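PDB 3KD4: putative protease from Parabacteroides distasonis ATCC 8503, which is of unproven function but may be an exported protease. Local coordinates for residues 31-36 / 106-112; 78-84 / 96-102; 346-351 / 365-370; 423-427 / 469-473. All blocks are in the same frame, centred on the assembly; numbering follows the deposited sequence. Where two conformers were deposited one is given.

Interaction 1 of 4, residues 31-36 / 106-112; sequences LTLFTH and LELGATI. With GOL (glycerol), chain M.
L31 pairs with I112 and T32 with T111 in antiparallel register, the first a hydrogen-bonded pair and the second a non-hydrogen-bonded one. I112 N reaches L31 O at 2.7 Å, and L31 N answers to I112 O. Two more backbone bonds follow beyond the paired residues: L33 N to A110 O, and G109 N to L33 O at 2.8 Å. The E107-A110 segment is a type II beta turn, and G109 takes the positive phi of its third position.

T32 and T111 meet through their hydroxyls, with OG1 of T32 2.7 Å from OG1 of T111. Both OG1 atoms stand anti to their own carbonyl carbons (chi1 -54° and -59°), which brings them together over the pair. The CG2 methyl of T32 lies 3.5 Å from A110 O. An alanine in place of T32 is likely to leave T111 OG1 without this hydroxyl partner and A110 O without the methyl beside it. On the other face L31 and I112 run side by side. There L33 CD1 touches both L106 CD1, at 3.9 Å, and I112 CD1.

Past the strand, L108 CD2 sits over one face of the H36 ring in a CH-pi contact, 3.9 Å from the ring centroid. A glycerol, probably from the crystallisation liquor, accepts a bond from L108 N at O1. T35 is the N-cap of helix 36-39: its OG1 bonds to A38 N and E5. This is the end of an antiparallel strand pair in the mixed sheet of the DUF3857 region, flanked by a beta turn and a capped helix.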
loop_
_atom_site.group_PDB
_atom_site.type_symbol
_atom_site.label_atom_id
_atom_site.label_comp_id
_atom_site.label_asym_id
_atom_site.label_seq_id
_atom_site.Cartn_x
_atom_site.Cartn_y
_atom_site.Cartn_z
ATOM N N LEU A 31 -12.381 -18.861 15.170
ATOM C CA LEU A 31 -12.993 -18.458 13.914
ATOM C C LEU A 31 -14.032 -19.470 13.502
ATOM O O LEU A 31 -13.710 -20.626 13.199
ATOM C CB LEU A 31 -11.912 -18.321 12.828
ATOM C CG LEU A 31 -12.342 -18.081 11.363
ATOM C CD1 LEU A 31 -13.142 -16.797 11.201
ATOM C CD2 LEU A 31 -11.107 -18.057 10.481
ATOM N N THR A 32 -15.287 -19.044 13.472
ATOM C CA THR A 32 -16.360 -19.901 13.011
ATOM C C THR A 32 -16.676 -19.661 11.530
ATOM O O THR A 32 -16.803 -18.520 11.109
ATOM C CB THR A 32 -17.625 -19.667 13.857
ATOM O OG1 THR A 32 -17.299 -19.826 15.248
ATOM C CG2 THR A 32 -18.725 -20.647 13.449
ATOM N N LEU A 33 -16.763 -20.749 10.766
ATOM C CA LEU A 33 -17.053 -20.741 9.334
ATOM C C LEU A 33 -18.457 -21.271 9.113
ATOM O O LEU A 33 -18.781 -22.353 9.556
ATOM C CB LEU A 33 -16.030 -21.588 8.607
ATOM C CG LEU A 33 -14.548 -21.172 8.785
ATOM C CD1 LEU A 33 -13.668 -21.912 7.779
ATOM C CD2 LEU A 33 -14.324 -19.666 8.641
ATOM N N PHE A 34 -19.317 -20.508 8.455
ATOM C CA PHE A 34 -20.719 -20.899 8.347
ATOM C C PHE A 34 -21.101 -21.475 6.994
ATOM O O PHE A 34 -22.165 -22.035 6.882
ATOM C CB PHE A 34 -21.632 -19.718 8.612
ATOM C CG PHE A 34 -21.498 -19.149 9.974
ATOM C CD1 PHE A 34 -21.982 -19.837 11.069
ATOM C CD2 PHE A 34 -20.909 -17.911 10.164
ATOM C CE1 PHE A 34 -21.840 -19.302 12.342
ATOM C CE2 PHE A 34 -20.797 -17.364 11.434
ATOM C CZ PHE A 34 -21.247 -18.065 12.510
ATOM N N THR A 35 -20.257 -21.321 5.980
ATOM C CA THR A 35 -20.570 -21.774 4.633
ATOM C C THR A 35 -19.405 -22.591 4.049
ATOM O O THR A 35 -18.236 -22.436 4.455
ATOM C CB THR A 35 -20.765 -20.575 3.668
ATOM O OG1 THR A 35 -19.501 -19.916 3.511
ATOM C CG2 THR A 35 -21.813 -19.535 4.190
ATOM N N HIS A 36 -19.705 -23.399 3.050
ATOM C CA HIS A 36 -18.641 -23.972 2.223
ATOM C C HIS A 36 -17.762 -22.964 1.525
ATOM O O HIS A 36 -16.585 -23.232 1.354
ATOM C CB HIS A 36 -19.211 -24.960 1.214
ATOM C CG HIS A 36 -19.849 -26.122 1.887
ATOM N ND1 HIS A 36 -21.133 -26.524 1.625
ATOM C CD2 HIS A 36 -19.410 -26.886 2.917
ATOM C CE1 HIS A 36 -21.437 -27.546 2.410
ATOM N NE2 HIS A 36 -20.411 -27.770 3.215
ATOM N N LEU A 106 -13.143 -29.341 9.292
ATOM C CA LEU A 106 -14.096 -28.273 9.042
ATOM C C LEU A 106 -15.452 -28.857 8.580
ATOM O O LEU A 106 -15.502 -29.818 7.822
ATOM C CB LEU A 106 -13.567 -27.261 8.028
ATOM C CG LEU A 106 -12.394 -26.400 8.522
ATOM C CD1 LEU A 106 -11.989 -25.416 7.421
ATOM C CD2 LEU A 106 -12.750 -25.667 9.788
ATOM N N GLU A 107 -16.521 -28.269 9.104
ATOM C CA GLU A 107 -17.911 -28.568 8.732
ATOM C C GLU A 107 -18.651 -27.278 8.939
ATOM O O GLU A 107 -18.215 -26.440 9.722
ATOM C CB GLU A 107 -18.543 -29.526 9.724
ATOM C CG GLU A 107 -17.992 -30.844 9.720
ATOM C CD GLU A 107 -18.753 -31.761 10.630
ATOM O OE1 GLU A 107 -19.393 -31.254 11.602
ATOM O OE2 GLU A 107 -18.630 -32.968 10.381
ATOM N N LEU A 108 -19.806 -27.144 8.318
ATOM C CA LEU A 108 -20.634 -25.950 8.526
ATOM C C LEU A 108 -20.793 -25.651 10.034
ATOM O O LEU A 108 -21.150 -26.531 10.822
ATOM C CB LEU A 108 -22.002 -26.166 7.889
ATOM C CG LEU A 108 -22.060 -26.326 6.366
ATOM C CD1 LEU A 108 -23.497 -26.717 5.951
ATOM C CD2 LEU A 108 -21.579 -25.085 5.617
ATOM N N GLY A 109 -20.452 -24.438 10.440
ATOM C CA GLY A 109 -20.630 -24.000 11.819
ATOM C C GLY A 109 -19.530 -24.394 12.773
ATOM O O GLY A 109 -19.636 -24.150 13.990
ATOM N N ALA A 110 -18.505 -25.057 12.252
ATOM C CA ALA A 110 -17.313 -25.411 13.026
ATOM C C ALA A 110 -16.459 -24.198 13.336
ATOM O O ALA A 110 -16.506 -23.183 12.609
ATOM C CB ALA A 110 -16.476 -26.437 12.273
ATOM N N THR A 111 -15.703 -24.289 14.432
ATOM C CA THR A 111 -14.857 -23.205 14.911
ATOM C C THR A 111 -13.416 -23.623 14.989
ATOM O O THR A 111 -13.073 -24.616 15.634
ATOM C CB THR A 111 -15.287 -22.715 16.291
ATOM O OG1 THR A 111 -16.637 -22.268 16.212
ATOM C CG2 THR A 111 -14.375 -21.568 16.788
ATOM N N ILE A 112 -12.580 -22.873 14.301
ATOM C CA ILE A 112 -11.133 -23.076 14.304
ATOM C C ILE A 112 -10.538 -22.412 15.516
ATOM O O ILE A 112 -10.771 -21.222 15.729
ATOM C CB ILE A 112 -10.475 -22.412 13.051
ATOM C CG1 ILE A 112 -10.938 -23.103 11.771
ATOM C CG2 ILE A 112 -8.929 -22.389 13.170
ATOM C CD1 ILE A 112 -10.713 -22.232 10.441
HETATM C C1 GOL M . -20.899 -30.922 6.710
HETATM O O1 GOL M . -21.056 -29.687 7.356
HETATM C C2 GOL M . -20.375 -30.502 5.376
HETATM O O2 GOL M . -19.592 -29.416 5.652
HETATM C C3 GOL M . -21.457 -29.953 4.451
HETATM O O3 GOL M . -22.529 -30.841 4.317
#

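Interaction 2 of 4, residues 78-84 / 96-102; sequences AFVEVLP and LKEMVVV
F79 and V101 run alongside each other on one face of an antiparallel pair. F79 CE2 lies 3.9 Å from V101 CG1. M99, a selenomethionine, comes to the same ring from its edge: SE is 5.4 Å from the centroid of F79 and 87° off the ring normal, a Met-aromatic contact. SE also touches F79 CB at 3.7 Å. M99 leaves the strand extended at chi1 (171°), then bends at chi2 and chi3, which carries CE to within 3.4 Å of E81 OE2. That carboxylate oxygen is hydrogen-bonded to Y50 OH on strand 45-50. The E81 and K97 chains run across each other, CG of the first near CD of the second.

On the opposite face V82 CG2 sits between E98 and V100, 4.0 Å from E98 CB. The extended E98 chain lies against V82 CG2, and its OE1 comes within 3.3 Å of P84 CA. The P84 ring crosses the L96 side chain, CD against CB.

Five backbone bonds join the strands, among them V80 N to V100 O and V100 N to V80 O at 2.8 Å. Strand 97-102 is the middle strand of a three-stranded antiparallel sheet. The pair is thus held by backbone bonds, with apolar contacts on both faces. E81 OE2 has its polar partner in Y50 and meets M99 through a methyl.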
loop_
_atom_site.group_PDB
_atom_site.type_symbol
_atom_site.label_atom_id
_atom_site.label_comp_id
_atom_site.label_asym_id
_atom_site.label_seq_id
_atom_site.Cartn_x
_atom_site.Cartn_y
_atom_site.Cartn_z
ATOM N N ALA A 78 -0.598 -31.787 8.711
ATOM C CA ALA A 78 -1.334 -30.604 8.273
ATOM C C ALA A 78 -0.539 -29.310 8.564
ATOM O O ALA A 78 -1.029 -28.223 8.296
ATOM C CB ALA A 78 -2.715 -30.582 8.919
ATOM N N PHE A 79 0.679 -29.433 9.106
ATOM C CA PHE A 79 1.581 -28.289 9.269
ATOM C C PHE A 79 2.661 -28.333 8.191
ATOM O O PHE A 79 3.480 -29.266 8.190
ATOM C CB PHE A 79 2.239 -28.264 10.674
ATOM C CG PHE A 79 1.263 -28.090 11.817
ATOM C CD1 PHE A 79 0.588 -29.181 12.341
ATOM C CD2 PHE A 79 1.045 -26.852 12.375
ATOM C CE1 PHE A 79 -0.308 -29.037 13.432
ATOM C CE2 PHE A 79 0.149 -26.689 13.426
ATOM C CZ PHE A 79 -0.524 -27.795 13.965
ATOM N N VAL A 80 2.658 -27.378 7.257
ATOM C CA VAL A 80 3.618 -27.402 6.174
ATOM C C VAL A 80 4.390 -26.109 6.157
ATOM O O VAL A 80 3.801 -25.048 6.073
ATOM C CB VAL A 80 2.962 -27.629 4.795
ATOM C CG1 VAL A 80 4.053 -27.793 3.703
ATOM C CG2 VAL A 80 2.033 -28.840 4.853
ATOM N N GLU A 81 5.720 -26.205 6.192
ATOM C CA GLU A 81 6.572 -25.027 6.160
ATOM C C GLU A 81 7.077 -24.768 4.761
ATOM O O GLU A 81 7.461 -25.696 4.067
ATOM C CB GLU A 81 7.725 -25.206 7.157
ATOM C CG GLU A 81 7.813 -24.021 8.118
ATOM C CD GLU A 81 8.563 -24.298 9.391
ATOM O OE1 GLU A 81 9.480 -25.161 9.352
ATOM O OE2 GLU A 81 8.224 -23.632 10.424
ATOM N N VAL A 82 7.004 -23.516 4.320
ATOM C CA VAL A 82 7.339 -23.110 2.953
ATOM C C VAL A 82 8.062 -21.779 3.004
ATOM O O VAL A 82 8.095 -21.147 4.067
ATOM C CB VAL A 82 6.054 -22.975 2.072
ATOM C CG1 VAL A 82 5.247 -24.271 2.127
ATOM C CG2 VAL A 82 5.158 -21.732 2.463
ATOM N N LEU A 83 8.633 -21.348 1.870
ATOM C CA LEU A 83 9.203 -20.003 1.736
ATOM C C LEU A 83 8.081 -19.014 1.502
ATOM O O LEU A 83 7.241 -19.265 0.681
ATOM C CB LEU A 83 10.172 -19.932 0.551
ATOM C CG LEU A 83 11.022 -18.656 0.366
ATOM C CD1 LEU A 83 12.150 -18.553 1.422
ATOM C CD2 LEU A 83 11.607 -18.608 -1.074
ATOM N N PRO A 84 8.050 -17.879 2.227
ATOM C CA PRO A 84 7.045 -16.882 1.909
ATOM C C PRO A 84 7.204 -16.403 0.462
ATOM O O PRO A 84 8.335 -16.278 -0.019
ATOM C CB PRO A 84 7.368 -15.723 2.858
ATOM C CG PRO A 84 8.328 -16.257 3.857
ATOM C CD PRO A 84 8.982 -17.450 3.278
ATOM N N LEU A 96 13.913 -17.485 5.365
ATOM C CA LEU A 96 12.619 -17.070 5.899
ATOM C C LEU A 96 11.600 -18.182 5.778
ATOM O O LEU A 96 11.682 -18.973 4.851
ATOM C CB LEU A 96 12.133 -15.811 5.223
ATOM C CG LEU A 96 12.979 -14.558 5.511
ATOM C CD1 LEU A 96 12.377 -13.387 4.719
ATOM C CD2 LEU A 96 13.091 -14.275 7.010
ATOM N N LYS A 97 10.706 -18.279 6.766
ATOM C CA LYS A 97 9.693 -19.331 6.827
ATOM C C LYS A 97 8.286 -18.831 6.954
ATOM O O LYS A 97 8.005 -17.800 7.610
ATOM C CB LYS A 97 9.943 -20.267 7.979
ATOM C CG LYS A 97 11.253 -20.992 7.902
ATOM C CD LYS A 97 11.215 -22.133 6.972
ATOM C CE LYS A 97 12.621 -22.726 6.717
ATOM N NZ LYS A 97 12.501 -23.838 5.712
ATOM N N GLU A 98 7.391 -19.582 6.318
ATOM C CA GLU A 98 5.960 -19.417 6.479
ATOM C C GLU A 98 5.382 -20.772 6.805
ATOM O O GLU A 98 5.455 -21.684 5.983
ATOM C CB GLU A 98 5.348 -18.864 5.195
ATOM C CG GLU A 98 3.824 -18.813 5.167
ATOM C CD GLU A 98 3.304 -17.996 4.017
ATOM O OE1 GLU A 98 4.096 -17.541 3.187
ATOM O OE2 GLU A 98 2.100 -17.783 3.928
HETATM N N MSE A 99 4.803 -20.886 8.005
HETATM C CA MSE A 99 4.119 -22.089 8.429
HETATM C C MSE A 99 2.679 -21.982 7.924
HETATM O O MSE A 99 1.992 -20.993 8.229
HETATM C CB MSE A 99 4.075 -22.203 9.963
HETATM C CG MSE A 99 3.160 -23.343 10.444
HETATM SE SE MSE A 99 3.854 -25.017 9.976
HETATM C CE MSE A 99 5.282 -25.197 11.302
ATOM N N VAL A 100 2.243 -22.991 7.175
ATOM C CA VAL A 100 0.853 -23.081 6.716
ATOM C C VAL A 100 0.183 -24.162 7.560
ATOM O O VAL A 100 0.617 -25.319 7.584
ATOM C CB VAL A 100 0.777 -23.444 5.220
ATOM C CG1 VAL A 100 -0.711 -23.595 4.752
ATOM C CG2 VAL A 100 1.561 -22.376 4.385
ATOM N N VAL A 101 -0.832 -23.765 8.317
ATOM C CA VAL A 101 -1.632 -24.680 9.120
ATOM C C VAL A 101 -2.902 -24.989 8.316
ATOM O O VAL A 101 -3.695 -24.086 8.059
ATOM C CB VAL A 101 -2.007 -24.036 10.447
ATOM C CG1 VAL A 101 -2.742 -25.020 11.347
ATOM C CG2 VAL A 101 -0.740 -23.482 11.165
ATOM N N VAL A 102 -3.094 -26.243 7.930
ATOM C CA VAL A 102 -4.306 -26.636 7.189
ATOM C C VAL A 102 -5.336 -27.090 8.209
ATOM O O VAL A 102 -5.127 -28.063 8.929
ATOM C CB VAL A 102 -4.036 -27.759 6.168
ATOM C CG1 VAL A 102 -5.377 -28.254 5.520
ATOM C CG2 VAL A 102 -3.036 -27.281 5.088
#

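Interaction 3 of 4, residues 346-351 / 365-370; sequences LTNRGG and IETTPI
T347 meets I365 and T368 in a surface contact between a short, weakly bonded helical turn and the loop 365-369 that leads into strand 370-380. The loop comes from strand 362-363. A single direct hydrogen bond joins the two segments, from T368 N to T347 O at 2.9 Å and nearly straight (170°).

T347 and T368 run alongside each other, with T347 CB 3.5 Å from T368 OG1. The first torsion of T347 (chi1 57°) sets OG1 between its backbone N and carbonyl carbon and leaves CG2 3.8 Å from I365 CG2. The hydroxyl donates to water 1, which in turn donates to N348 OD1 and T368 O. A valine replacing T347 would probably leave that water without its donor and weaken the bridge to T368 O. N348 OD1 also lies 3.5 Å from I370 CD1.

I365 packs its CG2 on L346 CB, and Y340 touches both residues. Where the helical turn ends, G350 has positive phi, and a side chain there would run into T367 OG1, which lies 3.4 Å from G350 CA. R349 makes salt bridges with D353 and E418. Here a helical turn followed by a glycine is docked on a connecting loop partly through water, at the passage from the five-stranded antiparallel sheet to the sheet that starts with strand 370-380.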
loop_
_atom_site.group_PDB
_atom_site.type_symbol
_atom_site.label_atom_id
_atom_site.label_comp_id
_atom_site.label_asym_id
_atom_site.label_seq_id
_atom_site.Cartn_x
_atom_site.Cartn_y
_atom_site.Cartn_z
ATOM N N LEU A 346 5.315 11.004 -4.521
ATOM C CA LEU A 346 4.781 11.435 -3.222
ATOM C C LEU A 346 3.711 12.492 -3.377
ATOM O O LEU A 346 2.792 12.553 -2.571
ATOM C CB LEU A 346 5.878 11.975 -2.296
ATOM C CG LEU A 346 6.862 10.989 -1.701
ATOM C CD1 LEU A 346 7.827 11.768 -0.781
ATOM C CD2 LEU A 346 6.168 9.893 -0.914
ATOM N N THR A 347 3.802 13.289 -4.434
ATOM C CA THR A 347 2.829 14.352 -4.688
ATOM C C THR A 347 1.458 13.833 -5.190
ATOM O O THR A 347 0.507 14.615 -5.321
ATOM C CB THR A 347 3.417 15.382 -5.668
ATOM O OG1 THR A 347 3.805 14.713 -6.885
ATOM C CG2 THR A 347 4.646 16.089 -5.029
ATOM N N ASN A 348 1.329 12.527 -5.443
ATOM C CA ASN A 348 0.009 11.966 -5.761
ATOM C C ASN A 348 -0.912 12.011 -4.564
ATOM O O ASN A 348 -2.058 12.429 -4.660
ATOM C CB ASN A 348 0.095 10.532 -6.306
ATOM C CG ASN A 348 0.571 10.477 -7.724
ATOM O OD1 ASN A 348 1.001 11.477 -8.302
ATOM N ND2 ASN A 348 0.475 9.306 -8.313
ATOM N N ARG A 349 -0.421 11.572 -3.415
ATOM C CA ARG A 349 -1.239 11.593 -2.207
ATOM C C ARG A 349 -0.996 12.852 -1.381
ATOM O O ARG A 349 -1.807 13.228 -0.539
ATOM C CB ARG A 349 -0.990 10.326 -1.387
ATOM C CG ARG A 349 -1.401 9.007 -2.102
ATOM C CD ARG A 349 -0.993 7.782 -1.287
ATOM N NE ARG A 349 -1.490 7.889 0.078
ATOM C CZ ARG A 349 -2.760 7.695 0.439
ATOM N NH1 ARG A 349 -3.679 7.337 -0.456
ATOM N NH2 ARG A 349 -3.128 7.851 1.706
ATOM N N GLY A 350 0.140 13.505 -1.592
ATOM C CA GLY A 350 0.438 14.748 -0.916
ATOM C C GLY A 350 0.239 14.679 0.577
ATOM O O GLY A 350 0.751 13.772 1.255
ATOM N N GLY A 351 -0.537 15.641 1.079
ATOM C CA GLY A 351 -0.849 15.762 2.482
ATOM C C GLY A 351 -1.818 14.734 3.071
ATOM O O GLY A 351 -2.119 14.813 4.251
ATOM N N ILE A 365 4.358 17.807 1.981
ATOM C CA ILE A 365 4.424 17.449 0.561
ATOM C C ILE A 365 3.197 18.065 -0.114
ATOM O O ILE A 365 2.090 17.949 0.394
ATOM C CB ILE A 365 4.388 15.919 0.302
ATOM C CG1 ILE A 365 5.526 15.189 1.058
ATOM C CG2 ILE A 365 4.478 15.610 -1.229
ATOM C CD1 ILE A 365 6.882 15.497 0.507
ATOM N N GLU A 366 3.412 18.735 -1.235
ATOM C CA GLU A 366 2.291 19.301 -2.005
ATOM C C GLU A 366 1.558 18.191 -2.763
ATOM O O GLU A 366 2.116 17.099 -2.997
ATOM C CB GLU A 366 2.765 20.371 -2.978
ATOM C CG GLU A 366 3.575 19.821 -4.139
ATOM C CD GLU A 366 4.202 20.927 -5.028
ATOM O OE1 GLU A 366 3.964 22.140 -4.794
ATOM O OE2 GLU A 366 4.974 20.551 -5.940
ATOM N N THR A 367 0.299 18.464 -3.079
ATOM C CA THR A 367 -0.548 17.544 -3.812
ATOM C C THR A 367 -0.581 18.065 -5.241
ATOM O O THR A 367 -1.008 19.184 -5.458
ATOM C CB THR A 367 -1.953 17.489 -3.216
ATOM O OG1 THR A 367 -1.872 17.121 -1.813
ATOM C CG2 THR A 367 -2.800 16.461 -3.967
ATOM N N THR A 368 -0.054 17.297 -6.189
ATOM C CA THR A 368 0.130 17.743 -7.577
ATOM C C THR A 368 -0.663 16.813 -8.496
ATOM O O THR A 368 -0.500 15.605 -8.416
ATOM C CB THR A 368 1.623 17.671 -8.012
ATOM O OG1 THR A 368 2.430 18.449 -7.132
ATOM C CG2 THR A 368 1.812 18.189 -9.422
ATOM N N PRO A 369 -1.536 17.367 -9.362
ATOM C CA PRO A 369 -2.205 16.527 -10.354
ATOM C C PRO A 369 -1.263 15.854 -11.331
ATOM O O PRO A 369 -0.297 16.455 -11.777
ATOM C CB PRO A 369 -3.095 17.512 -11.123
ATOM C CG PRO A 369 -3.216 18.695 -10.242
ATOM C CD PRO A 369 -1.990 18.769 -9.418
ATOM N N ILE A 370 -1.557 14.610 -11.677
ATOM C CA ILE A 370 -0.906 13.967 -12.805
ATOM C C ILE A 370 -1.494 14.622 -14.044
ATOM O O ILE A 370 -2.712 14.906 -14.110
ATOM C CB ILE A 370 -1.181 12.456 -12.843
ATOM C CG1 ILE A 370 -0.467 11.766 -11.680
ATOM C CG2 ILE A 370 -0.756 11.824 -14.187
ATOM C CD1 ILE A 370 1.070 11.860 -11.738
HETATM O O HOH W 1 1.725 14.016 -8.448
HETATM O O HOH W 2 -2.492 14.308 -6.839
HETATM O O HOH W 3 -3.764 15.967 -0.185
HETATM O O HOH W 4 -0.652 18.564 0.143
#

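Interaction 4 of 4, residues 423-427 / 469-473; sequences IREEV and VRTIE
E425 and I472 form one of four antiparallel pairs in a regular beta ladder between two neighbouring strands of the C-terminal mixed sheet, in the DUF3858 region. The strand axes are 4.7 Å apart at closest and run exactly opposite, at 180°.

The backbone bonds come in two reciprocal pairs. E425 N donates to I472 O at 2.8 Å and I472 N returns to E425 O. V427 N and R470 N do the same with the carbonyls of R470 and V427. Between them CA-H...O contacts fill the non-hydrogen-bonded positions, as at T471 CA to E425 O, 3.2 Å.

The charged ends find partners elsewhere. E425 OE2 accepts from I401 N, and E426 OE1 makes a salt bridge with K373. R424 and E473 may attract weakly, but R424 has two conformers, and this reading is doubtful.

Apolar contact is carried by carbon chains. W494 of helix 481-495 covers both E425 and I472, and it also takes a cation-pi contact from R470. E425 and I472 lie side by side, and I472 CG2 rests 3.7 Å from E425 CG.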
loop_
_atom_site.group_PDB
_atom_site.type_symbol
_atom_site.label_atom_id
_atom_site.label_comp_id
_atom_site.label_asym_id
_atom_site.label_seq_id
_atom_site.Cartn_x
_atom_site.Cartn_y
_atom_site.Cartn_z
ATOM N N ILE A 423 -5.908 14.601 -11.100
ATOM C CA ILE A 423 -5.540 14.341 -12.464
ATOM C C ILE A 423 -6.151 15.382 -13.392
ATOM O O ILE A 423 -7.227 15.983 -13.100
ATOM C CB ILE A 423 -5.981 12.904 -12.881
ATOM C CG1 ILE A 423 -5.221 12.452 -14.134
ATOM C CG2 ILE A 423 -7.530 12.850 -13.054
ATOM C CD1 ILE A 423 -4.815 10.994 -14.132
ATOM N N ARG A 424 -5.433 15.597 -14.490
ATOM C CA ARG A 424 -5.899 16.422 -15.591
ATOM C C ARG A 424 -5.508 15.727 -16.871
ATOM O O ARG A 424 -4.307 15.445 -17.098
ATOM C CB ARG A 424 -5.253 17.799 -15.566
ATOM C CG ARG A 424 -5.433 18.577 -14.284
ATOM C CD ARG A 424 -4.594 19.859 -14.303
ATOM N NE ARG A 424 -5.245 21.018 -14.916
ATOM C CZ ARG A 424 -5.165 21.313 -16.203
ATOM N NH1 ARG A 424 -4.482 20.517 -17.008
ATOM N NH2 ARG A 424 -5.765 22.400 -16.680
ATOM N N GLU A 425 -6.498 15.440 -17.716
ATOM C CA GLU A 425 -6.218 14.753 -18.979
ATOM C C GLU A 425 -6.817 15.477 -20.171
ATOM O O GLU A 425 -7.924 16.011 -20.092
ATOM C CB GLU A 425 -6.739 13.321 -18.966
ATOM C CG GLU A 425 -6.562 12.608 -17.675
ATOM C CD GLU A 425 -6.770 11.121 -17.770
ATOM O OE1 GLU A 425 -7.066 10.591 -18.872
ATOM O OE2 GLU A 425 -6.625 10.475 -16.707
ATOM N N GLU A 426 -6.072 15.485 -21.269
ATOM C CA GLU A 426 -6.578 15.967 -22.538
ATOM C C GLU A 426 -6.238 14.964 -23.620
ATOM O O GLU A 426 -5.065 14.587 -23.768
ATOM C CB GLU A 426 -5.981 17.310 -22.881
ATOM C CG GLU A 426 -6.375 17.780 -24.267
ATOM C CD GLU A 426 -5.641 19.034 -24.669
ATOM O OE1 GLU A 426 -4.390 18.989 -24.759
ATOM O OE2 GLU A 426 -6.312 20.064 -24.866
ATOM N N VAL A 427 -7.257 14.523 -24.366
ATOM C CA VAL A 427 -7.041 13.599 -25.467
ATOM C C VAL A 427 -7.616 14.239 -26.735
ATOM O O VAL A 427 -8.801 14.602 -26.765
ATOM C CB VAL A 427 -7.697 12.218 -25.227
ATOM C CG1 VAL A 427 -7.360 11.254 -26.399
ATOM C CG2 VAL A 427 -7.236 11.636 -23.881
ATOM N N VAL A 469 -11.816 16.885 -29.046
ATOM C CA VAL A 469 -10.988 17.042 -27.828
ATOM C C VAL A 469 -11.794 16.644 -26.579
ATOM O O VAL A 469 -12.859 17.192 -26.318
ATOM C CB VAL A 469 -10.421 18.476 -27.671
ATOM C CG1 VAL A 469 -9.520 18.588 -26.425
ATOM C CG2 VAL A 469 -9.665 18.916 -28.933
ATOM N N ARG A 470 -11.290 15.672 -25.831
ATOM C CA ARG A 470 -11.886 15.300 -24.547
ATOM C C ARG A 470 -10.957 15.726 -23.424
ATOM O O ARG A 470 -9.765 15.451 -23.498
ATOM C CB ARG A 470 -12.107 13.787 -24.475
ATOM C CG ARG A 470 -12.904 13.200 -25.652
ATOM C CD ARG A 470 -13.194 11.753 -25.391
ATOM N NE ARG A 470 -14.231 11.660 -24.370
ATOM C CZ ARG A 470 -14.284 10.752 -23.406
ATOM N NH1 ARG A 470 -13.335 9.844 -23.266
ATOM N NH2 ARG A 470 -15.302 10.774 -22.568
ATOM N N THR A 471 -11.507 16.393 -22.406
ATOM C CA THR A 471 -10.782 16.767 -21.200
ATOM C C THR A 471 -11.491 16.302 -19.919
ATOM O O THR A 471 -12.746 16.211 -19.866
ATOM C CB THR A 471 -10.581 18.303 -21.105
ATOM O OG1 THR A 471 -11.820 18.923 -20.742
ATOM C CG2 THR A 471 -10.115 18.873 -22.451
ATOM N N ILE A 472 -10.689 15.960 -18.900
ATOM C CA ILE A 472 -11.197 15.730 -17.547
ATOM C C ILE A 472 -10.246 16.328 -16.535
ATOM O O ILE A 472 -9.041 16.229 -16.720
ATOM C CB ILE A 472 -11.456 14.241 -17.254
ATOM C CG1 ILE A 472 -11.983 14.059 -15.805
ATOM C CG2 ILE A 472 -10.215 13.334 -17.567
ATOM C CD1 ILE A 472 -12.532 12.667 -15.522
ATOM N N GLU A 473 -10.777 16.980 -15.497
ATOM C CA GLU A 473 -9.963 17.353 -14.353
ATOM C C GLU A 473 -10.686 16.908 -13.097
ATOM O O GLU A 473 -11.910 17.068 -12.987
ATOM C CB GLU A 473 -9.680 18.848 -14.309
ATOM C CG GLU A 473 -10.929 19.687 -14.204
ATOM C CD GLU A 473 -10.646 21.190 -14.159
ATOM O OE1 GLU A 473 -9.744 21.666 -14.899
ATOM O OE2 GLU A 473 -11.353 21.885 -13.390
#

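In the fold
Interactions 1 and 2 belong to the DUF3857 region, with centres about 22 Å apart. Segment 96-102 leads within a few residues into segment 106-112, but the two contacts do not otherwise touch. Interactions 3 and 4 lie far off: the centres of 1 and 4 are about 50 Å apart, and those of 2 and 3 about 40 Å. Interactions 3 and 4 do meet. Their centres are about 18 Å apart, and I370 O lies 2.8 Å from R424 N, probably a hydrogen bond, so the loop of interaction 3 runs straight into the sheet of interaction 4. No active site is assigned. Glycerols near interactions 1, 2 and 3 are probably from crystallisation and do not by themselves mark one.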